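DITP/XTP pyrophosphatase (Coxiella burnetii, PDB 3TQU) probably hydrolyses non-canonical purine nucleoside triphosphates such as XTP, dITP and ITP to their monophosphates and diphosphate, clearing them from the nucleotide pool. Local coordinates at residues A[15-18]-A[19-23]; A[30-34]-A[35-39]; A[177-180]-A[181-185]. One frame throughout, in Å; residues are numbered along the deposited sequence.

Overall arrangement
The three contacts are all local. Contact 1 lies in helix 14-23 and contact 2 at the end of strand 29-33; these elements form, with strand 5-9, a beta-alpha-beta unit. The two contact centres are about 14 Å apart, and Met20 CG packs on Phe31 CE2 at 3.6 Å. Contact 3 spans helix 177-183 and its junction with helix 185-199. It touches contact 1, Glu19 OE2 packing 4.1 Å from Asn181 OD1, but stays about 15 Å from contact 2 at the nearest atoms. Contacts 1 and 3 carry Ser15, Lys16, Lys180 and His185, predicted to bind substrate. The calcium ion, bound by Glu44 and Asp72, is about 7 Å from the nearest side-chain atom of Lys16.

Contact 1 (A[15-18]-A[19-23]); sequences SKLA and EMQEL
Glu19 lies one helical turn beyond Ser15 and folds its side chain back along that turn. Its CB is 3.3 Å from Ser15 O, the carbonyl oxygen that also accepts the straight backbone bond from Glu19 N. CG, turned anti to its own carbonyl carbon (chi1 -72°), comes to 3.1 Å from the same Ser15 O. CD follows at a longer distance, and at the tip OE2 meets a water that also donates to Ser15 OG. The water lies 2.8 Å from Ser15 OG, while its bond to the carboxylate is weak. The other oxygen, OE1, forms a salt bridge with Arg186, and Ser15 OG also bonds Asn13. A long acidic side chain suits this place because it can span from the helix to that arginine.

On another side of the helix the Leu17 and Gln21 side chains cross obliquely, and Gln21 NE2 rests 3.7 Å from Leu17 CG. Leucine suits this edge since its methyls reach Phe31 and Pro33. Lys16 extends from a further side, NZ making a salt bridge with Asp71. The i to i+4 ladder is that of the alpha helix in a beta-alpha-beta unit, whose first turn carries predicted substrate-binding residues of the HAM1 family.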
loop_
_atom_site.group_PDB
_atom_site.type_symbol
_atom_site.label_atom_id
_atom_site.label_comp_id
_atom_site.label_asym_id
_atom_site.label_seq_id
_atom_site.Cartn_x
_atom_site.Cartn_y
_atom_site.Cartn_z
ATOM N N SER A 15 14.463 -13.639 -13.499
ATOM C CA SER A 15 14.405 -12.380 -14.231
ATOM C C SER A 15 14.127 -11.217 -13.276
ATOM O O SER A 15 14.621 -10.108 -13.476
ATOM C CB SER A 15 13.358 -12.436 -15.346
ATOM O OG SER A 15 12.045 -12.440 -14.822
ATOM N N LYS A 16 13.346 -11.475 -12.234
ATOM C CA LYS A 16 13.063 -10.444 -11.239
ATOM C C LYS A 16 14.320 -10.042 -10.465
ATOM O O LYS A 16 14.540 -8.862 -10.192
ATOM C CB LYS A 16 11.964 -10.899 -10.282
ATOM C CG LYS A 16 10.605 -11.068 -10.954
ATOM C CD LYS A 16 9.491 -11.213 -9.934
ATOM C CE LYS A 16 8.131 -11.284 -10.618
ATOM N NZ LYS A 16 7.009 -11.318 -9.641
ATOM N N LEU A 17 15.142 -11.027 -10.113
ATOM C CA LEU A 17 16.403 -10.758 -9.432
ATOM C C LEU A 17 17.354 -9.976 -10.332
ATOM O O LEU A 17 17.975 -9.005 -9.898
ATOM C CB LEU A 17 17.066 -12.060 -8.985
ATOM C CG LEU A 17 18.432 -11.892 -8.311
ATOM C CD1 LEU A 17 18.300 -11.077 -7.029
ATOM C CD2 LEU A 17 19.061 -13.241 -8.030
ATOM N N ALA A 18 17.461 -10.403 -11.586
ATOM C CA ALA A 18 18.333 -9.737 -12.547
ATOM C C ALA A 18 17.899 -8.295 -12.801
ATOM O O ALA A 18 18.731 -7.389 -12.857
ATOM C CB ALA A 18 18.373 -10.519 -13.854
ATOM N N GLU A 19 16.595 -8.081 -12.958
ATOM C CA GLU A 19 16.073 -6.736 -13.182
ATOM C C GLU A 19 16.428 -5.819 -12.012
ATOM O O GLU A 19 16.743 -4.645 -12.201
ATOM C CB GLU A 19 14.555 -6.766 -13.391
ATOM C CG GLU A 19 14.110 -7.354 -14.724
ATOM C CD GLU A 19 12.596 -7.439 -14.853
ATOM O OE1 GLU A 19 11.892 -6.832 -14.018
ATOM O OE2 GLU A 19 12.112 -8.117 -15.785
HETATM N N MSE A 20 16.384 -6.378 -10.808
HETATM C CA MSE A 20 16.643 -5.637 -9.577
HETATM C C MSE A 20 18.122 -5.280 -9.464
HETATM O O MSE A 20 18.479 -4.148 -9.134
HETATM C CB MSE A 20 16.203 -6.480 -8.373
HETATM C CG MSE A 20 16.367 -5.831 -7.003
HETATM SE SE MSE A 20 14.883 -4.644 -6.590
HETATM C CE MSE A 20 13.481 -5.694 -7.418
ATOM N N GLN A 21 18.985 -6.251 -9.739
ATOM C CA GLN A 21 20.421 -6.021 -9.674
ATOM C C GLN A 21 20.829 -4.933 -10.658
ATOM O O GLN A 21 21.664 -4.084 -10.351
ATOM C CB GLN A 21 21.188 -7.312 -9.961
ATOM C CG GLN A 21 21.028 -8.375 -8.885
ATOM C CD GLN A 21 21.544 -9.720 -9.341
ATOM O OE1 GLN A 21 21.652 -9.977 -10.540
ATOM N NE2 GLN A 21 21.879 -10.581 -8.392
ATOM N N GLU A 22 20.231 -4.971 -11.844
ATOM C CA GLU A 22 20.462 -3.950 -12.858
ATOM C C GLU A 22 19.976 -2.586 -12.365
ATOM O O GLU A 22 20.638 -1.567 -12.555
ATOM C CB GLU A 22 19.741 -4.326 -14.153
ATOM C CG GLU A 22 19.733 -3.231 -15.208
ATOM C CD GLU A 22 21.088 -3.031 -15.850
ATOM O OE1 GLU A 22 21.884 -3.994 -15.871
ATOM O OE2 GLU A 22 21.360 -1.911 -16.333
ATOM N N LEU A 23 18.814 -2.585 -11.724
ATOM C CA LEU A 23 18.191 -1.359 -11.237
ATOM C C LEU A 23 19.034 -0.647 -10.187
ATOM O O LEU A 23 19.151 0.578 -10.205
ATOM C CB LEU A 23 16.813 -1.669 -10.649
ATOM C CG LEU A 23 16.075 -0.470 -10.052
ATOM C CD1 LEU A 23 15.517 0.399 -11.162
ATOM C CD2 LEU A 23 14.965 -0.937 -9.129
HETATM O O HOH W 1 10.847 -10.007 -14.191
#

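Contact 2 (A[30-34]-A[35-39]); sequences KFIPQ and TEFSV
Gln34 and Val39 enclose a Schellman motif that ends the 3-10 turn after strand 29-33. Gln34 O accepts from Val39 N at 3.2 Å (the 6→1 bond) and from Phe37 N at 2.9 Å, the donors approaching from opposite faces of the carbonyl plane. Ser38 N bonds Thr35 O (5→2), and Ser38 takes left-handed backbone angles. Pro33 O receives Glu36 N, which likewise stands above its plane. Proline suits the strand end: its ring closes off the backbone nitrogen while its carbonyl receives the first bond of the turn.

The compact part is where Gln34 CB meets Val39 CB at 3.8 Å, the side chains crossing at about a right angle. With chi1 67°, Gln34 CG sits between its backbone N and carbonyl carbon, and the extended chain carries the amide across Val39, with OE1 3.8 Å from CG1. Both residues are buried, Ala60 and His59 of helix 49-64 touching Gln34 and Val39 respectively. A second apolar patch forms where Ile32 CG2 reaches Phe37 CE2 at 3.5 Å, oblique to the ring; the same methyl touches Glu36 CB, and Val8 packs against the phenylalanine.

The outer side is looser and suits polar residues: Glu36 and Ser38 are exposed, and the bent Glu36 chain leads its carboxylate off the turn. Thr35 meets Pro33 lightly, OG1 lying 3.5 Å from Pro33 CB.

A water accepts from Gln34 NE2 and donates to Val39 O at 2.7 Å. Thus the buried amide has a polar partner at NE2, and main-chain bonds together with this water bridge hold the turn.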
loop_
_atom_site.group_PDB
_atom_site.type_symbol
_atom_site.label_atom_id
_atom_site.label_comp_id
_atom_site.label_asym_id
_atom_site.label_seq_id
_atom_site.Cartn_x
_atom_site.Cartn_y
_atom_site.Cartn_z
ATOM N N LYS A 30 22.727 -5.626 -1.558
ATOM C CA LYS A 30 22.805 -6.974 -2.099
ATOM C C LYS A 30 21.506 -7.723 -1.849
ATOM O O LYS A 30 21.116 -7.941 -0.700
ATOM C CB LYS A 30 23.968 -7.741 -1.470
ATOM C CG LYS A 30 24.086 -9.186 -1.937
ATOM C CD LYS A 30 25.111 -9.949 -1.110
ATOM C CE LYS A 30 26.483 -9.298 -1.190
ATOM N NZ LYS A 30 27.468 -9.965 -0.292
ATOM N N PHE A 31 20.833 -8.114 -2.925
ATOM C CA PHE A 31 19.613 -8.898 -2.794
ATOM C C PHE A 31 19.909 -10.394 -2.776
ATOM O O PHE A 31 20.672 -10.901 -3.598
ATOM C CB PHE A 31 18.623 -8.546 -3.901
ATOM C CG PHE A 31 17.902 -7.254 -3.664
ATOM C CD1 PHE A 31 16.682 -7.239 -3.011
ATOM C CD2 PHE A 31 18.456 -6.052 -4.069
ATOM C CE1 PHE A 31 16.016 -6.043 -2.782
ATOM C CE2 PHE A 31 17.798 -4.859 -3.838
ATOM C CZ PHE A 31 16.578 -4.856 -3.194
ATOM N N ILE A 32 19.298 -11.090 -1.825
ATOM C CA ILE A 32 19.496 -12.522 -1.670
ATOM C C ILE A 32 18.156 -13.235 -1.756
ATOM O O ILE A 32 17.261 -12.980 -0.950
ATOM C CB ILE A 32 20.139 -12.841 -0.312
ATOM C CG1 ILE A 32 21.409 -12.008 -0.117
ATOM C CG2 ILE A 32 20.424 -14.334 -0.196
ATOM C CD1 ILE A 32 22.041 -12.177 1.242
ATOM N N PRO A 33 18.004 -14.127 -2.743
ATOM C CA PRO A 33 16.755 -14.880 -2.881
ATOM C C PRO A 33 16.470 -15.663 -1.603
ATOM O O PRO A 33 17.402 -16.186 -0.986
ATOM C CB PRO A 33 17.048 -15.835 -4.046
ATOM C CG PRO A 33 18.141 -15.167 -4.821
ATOM C CD PRO A 33 18.981 -14.464 -3.793
ATOM N N GLN A 34 15.206 -15.733 -1.201
ATOM C CA GLN A 34 14.858 -16.412 0.040
ATOM C C GLN A 34 15.282 -17.874 0.007
ATOM O O GLN A 34 15.507 -18.484 1.048
ATOM C CB GLN A 34 13.364 -16.286 0.346
ATOM C CG GLN A 34 12.446 -17.016 -0.618
ATOM C CD GLN A 34 10.986 -16.843 -0.259
ATOM O OE1 GLN A 34 10.623 -15.933 0.490
ATOM N NE2 GLN A 34 10.136 -17.717 -0.788
ATOM N N THR A 35 15.406 -18.429 -1.194
ATOM C CA THR A 35 15.841 -19.814 -1.347
ATOM C C THR A 35 17.238 -20.057 -0.781
ATOM O O THR A 35 17.597 -21.192 -0.472
ATOM C CB THR A 35 15.814 -20.252 -2.818
ATOM O OG1 THR A 35 16.499 -19.277 -3.616
ATOM C CG2 THR A 35 14.376 -20.388 -3.306
ATOM N N GLU A 36 18.024 -18.994 -0.646
ATOM C CA GLU A 36 19.377 -19.116 -0.109
ATOM C C GLU A 36 19.365 -19.274 1.407
ATOM O O GLU A 36 20.401 -19.530 2.026
ATOM C CB GLU A 36 20.229 -17.918 -0.521
ATOM C CG GLU A 36 20.668 -17.968 -1.974
ATOM C CD GLU A 36 21.549 -19.170 -2.263
ATOM O OE1 GLU A 36 22.672 -19.223 -1.721
ATOM O OE2 GLU A 36 21.116 -20.064 -3.021
ATOM N N PHE A 37 18.181 -19.112 1.989
ATOM C CA PHE A 37 17.962 -19.318 3.417
ATOM C C PHE A 37 17.045 -20.514 3.618
ATOM O O PHE A 37 16.593 -20.784 4.730
ATOM C CB PHE A 37 17.311 -18.082 4.041
ATOM C CG PHE A 37 18.196 -16.870 4.058
ATOM C CD1 PHE A 37 18.934 -16.552 5.187
ATOM C CD2 PHE A 37 18.290 -16.048 2.949
ATOM C CE1 PHE A 37 19.749 -15.436 5.208
ATOM C CE2 PHE A 37 19.105 -14.932 2.963
ATOM C CZ PHE A 37 19.835 -14.624 4.093
ATOM N N SER A 38 16.762 -21.216 2.525
ATOM C CA SER A 38 15.849 -22.352 2.539
ATOM C C SER A 38 14.460 -21.979 3.047
ATOM O O SER A 38 13.819 -22.755 3.758
ATOM C CB SER A 38 16.432 -23.506 3.353
ATOM O OG SER A 38 17.624 -23.977 2.752
ATOM N N VAL A 39 13.998 -20.789 2.674
ATOM C CA VAL A 39 12.648 -20.353 3.006
ATOM C C VAL A 39 11.659 -20.895 1.980
ATOM O O VAL A 39 11.827 -20.685 0.779
ATOM C CB VAL A 39 12.543 -18.815 3.032
ATOM C CG1 VAL A 39 11.117 -18.382 3.336
ATOM C CG2 VAL A 39 13.516 -18.233 4.049
HETATM O O HOH W 2 11.194 -20.226 -1.817
#

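Contact 3 (A[177-180]-A[181-185]); sequences PQEK and NAISH
With chi1 178°, Lys180 turns CG away from its backbone N and runs on almost fully extended, while Asn181 (chi1 -64°) sets its amide back over the preceding turn. The two side chains thereby flank a common water: Lys180 NZ donates to it at 2.7 Å, and it gives a weak bond to Asn181 OD1. The ammonium has a stronger partner in Asp160, by a salt bridge, and the lysine side chain also touches Trp143 and Phe157. A long chain with a charged tip suits this buried position, letting NZ reach the acid.

At the helix start Asn181 N bonds Pro177 O at 2.9 Å and nearly along the C=O axis. Proline suits a first turn, where its missing N-H costs no helical bond. Toward the end the bonds deteriorate: Ala182 N to Gln178 O is weak, as is Ser184 N to Lys180 O. Lys180 O also accepts from Ile183 N at 3.3 Å, with the donor high above the carbonyl plane. On the other flank Glu179 OE2 approaches Ile183 CG2 at 3.9 Å and is bonded to His168.

Ser184 leaves helical angles and, as N-cap of helix 185-199, turns its hydroxyl to Gly187 N. Lys180 NZ and His185 NE2 lie 6.4 Å apart, on the two sides of this junction. Held by Asp160 and a water, the Lys180 ammonium is fixed in direction, consistent with its predicted substrate role.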
loop_
_atom_site.group_PDB
_atom_site.type_symbol
_atom_site.label_atom_id
_atom_site.label_comp_id
_atom_site.label_asym_id
_atom_site.label_seq_id
_atom_site.Cartn_x
_atom_site.Cartn_y
_atom_site.Cartn_z
ATOM N N PRO A 177 12.004 -6.251 -25.519
ATOM C CA PRO A 177 12.081 -6.493 -24.074
ATOM C C PRO A 177 12.510 -5.259 -23.284
ATOM O O PRO A 177 11.873 -4.927 -22.285
ATOM C CB PRO A 177 13.143 -7.588 -23.970
ATOM C CG PRO A 177 12.994 -8.346 -25.241
ATOM C CD PRO A 177 12.659 -7.321 -26.290
ATOM N N GLN A 178 13.568 -4.588 -23.726
ATOM C CA GLN A 178 14.075 -3.420 -23.012
ATOM C C GLN A 178 13.033 -2.311 -22.929
ATOM O O GLN A 178 12.900 -1.648 -21.898
ATOM C CB GLN A 178 15.347 -2.887 -23.671
ATOM C CG GLN A 178 16.533 -3.829 -23.596
ATOM C CD GLN A 178 17.787 -3.222 -24.192
ATOM O OE1 GLN A 178 17.897 -2.004 -24.332
ATOM N NE2 GLN A 178 18.740 -4.072 -24.553
ATOM N N GLU A 179 12.296 -2.108 -24.017
ATOM C CA GLU A 179 11.295 -1.052 -24.046
ATOM C C GLU A 179 10.124 -1.382 -23.131
ATOM O O GLU A 179 9.604 -0.505 -22.448
ATOM C CB GLU A 179 10.803 -0.783 -25.469
ATOM C CG GLU A 179 9.711 0.278 -25.553
ATOM C CD GLU A 179 10.181 1.656 -25.110
ATOM O OE1 GLU A 179 11.380 1.815 -24.805
ATOM O OE2 GLU A 179 9.346 2.586 -25.073
ATOM N N LYS A 180 9.715 -2.647 -23.120
ATOM C CA LYS A 180 8.647 -3.086 -22.228
ATOM C C LYS A 180 9.060 -2.896 -20.775
ATOM O O LYS A 180 8.290 -2.385 -19.964
ATOM C CB LYS A 180 8.290 -4.556 -22.467
ATOM C CG LYS A 180 7.211 -5.065 -21.519
ATOM C CD LYS A 180 7.291 -6.564 -21.289
ATOM C CE LYS A 180 6.345 -6.981 -20.177
ATOM N NZ LYS A 180 6.462 -8.421 -19.829
ATOM N N ASN A 181 10.278 -3.317 -20.448
ATOM C CA ASN A 181 10.759 -3.235 -19.069
ATOM C C ASN A 181 10.949 -1.798 -18.593
ATOM O O ASN A 181 10.955 -1.530 -17.392
ATOM C CB ASN A 181 12.051 -4.040 -18.891
ATOM C CG ASN A 181 11.853 -5.530 -19.132
ATOM O OD1 ASN A 181 10.746 -6.052 -18.996
ATOM N ND2 ASN A 181 12.929 -6.220 -19.489
ATOM N N ALA A 182 11.082 -0.872 -19.537
ATOM C CA ALA A 182 11.255 0.540 -19.205
ATOM C C ALA A 182 9.944 1.247 -18.858
ATOM O O ALA A 182 9.939 2.194 -18.070
ATOM C CB ALA A 182 11.957 1.273 -20.341
ATOM N N ILE A 183 8.839 0.791 -19.441
ATOM C CA ILE A 183 7.570 1.501 -19.304
ATOM C C ILE A 183 6.481 0.688 -18.602
ATOM O O ILE A 183 5.391 1.193 -18.341
ATOM C CB ILE A 183 7.025 1.950 -20.677
ATOM C CG1 ILE A 183 6.594 0.736 -21.505
ATOM C CG2 ILE A 183 8.066 2.787 -21.427
ATOM C CD1 ILE A 183 5.848 1.095 -22.772
ATOM N N SER A 184 6.772 -0.572 -18.303
ATOM C CA SER A 184 5.754 -1.464 -17.756
ATOM C C SER A 184 5.384 -1.112 -16.320
ATOM O O SER A 184 5.958 -0.206 -15.712
ATOM C CB SER A 184 6.224 -2.916 -17.801
ATOM O OG SER A 184 7.300 -3.115 -16.900
ATOM N N HIS A 185 4.413 -1.851 -15.797
ATOM C CA HIS A 185 4.004 -1.734 -14.409
ATOM C C HIS A 185 5.163 -2.073 -13.480
ATOM O O HIS A 185 5.341 -1.440 -12.437
ATOM C CB HIS A 185 2.808 -2.649 -14.139
ATOM C CG HIS A 185 3.009 -4.062 -14.594
ATOM N ND1 HIS A 185 3.357 -4.386 -15.888
ATOM C CD2 HIS A 185 2.897 -5.236 -13.930
ATOM C CE1 HIS A 185 3.454 -5.699 -16.000
ATOM N NE2 HIS A 185 3.180 -6.239 -14.825
HETATM O O HOH W 3 9.075 -8.869 -20.181
#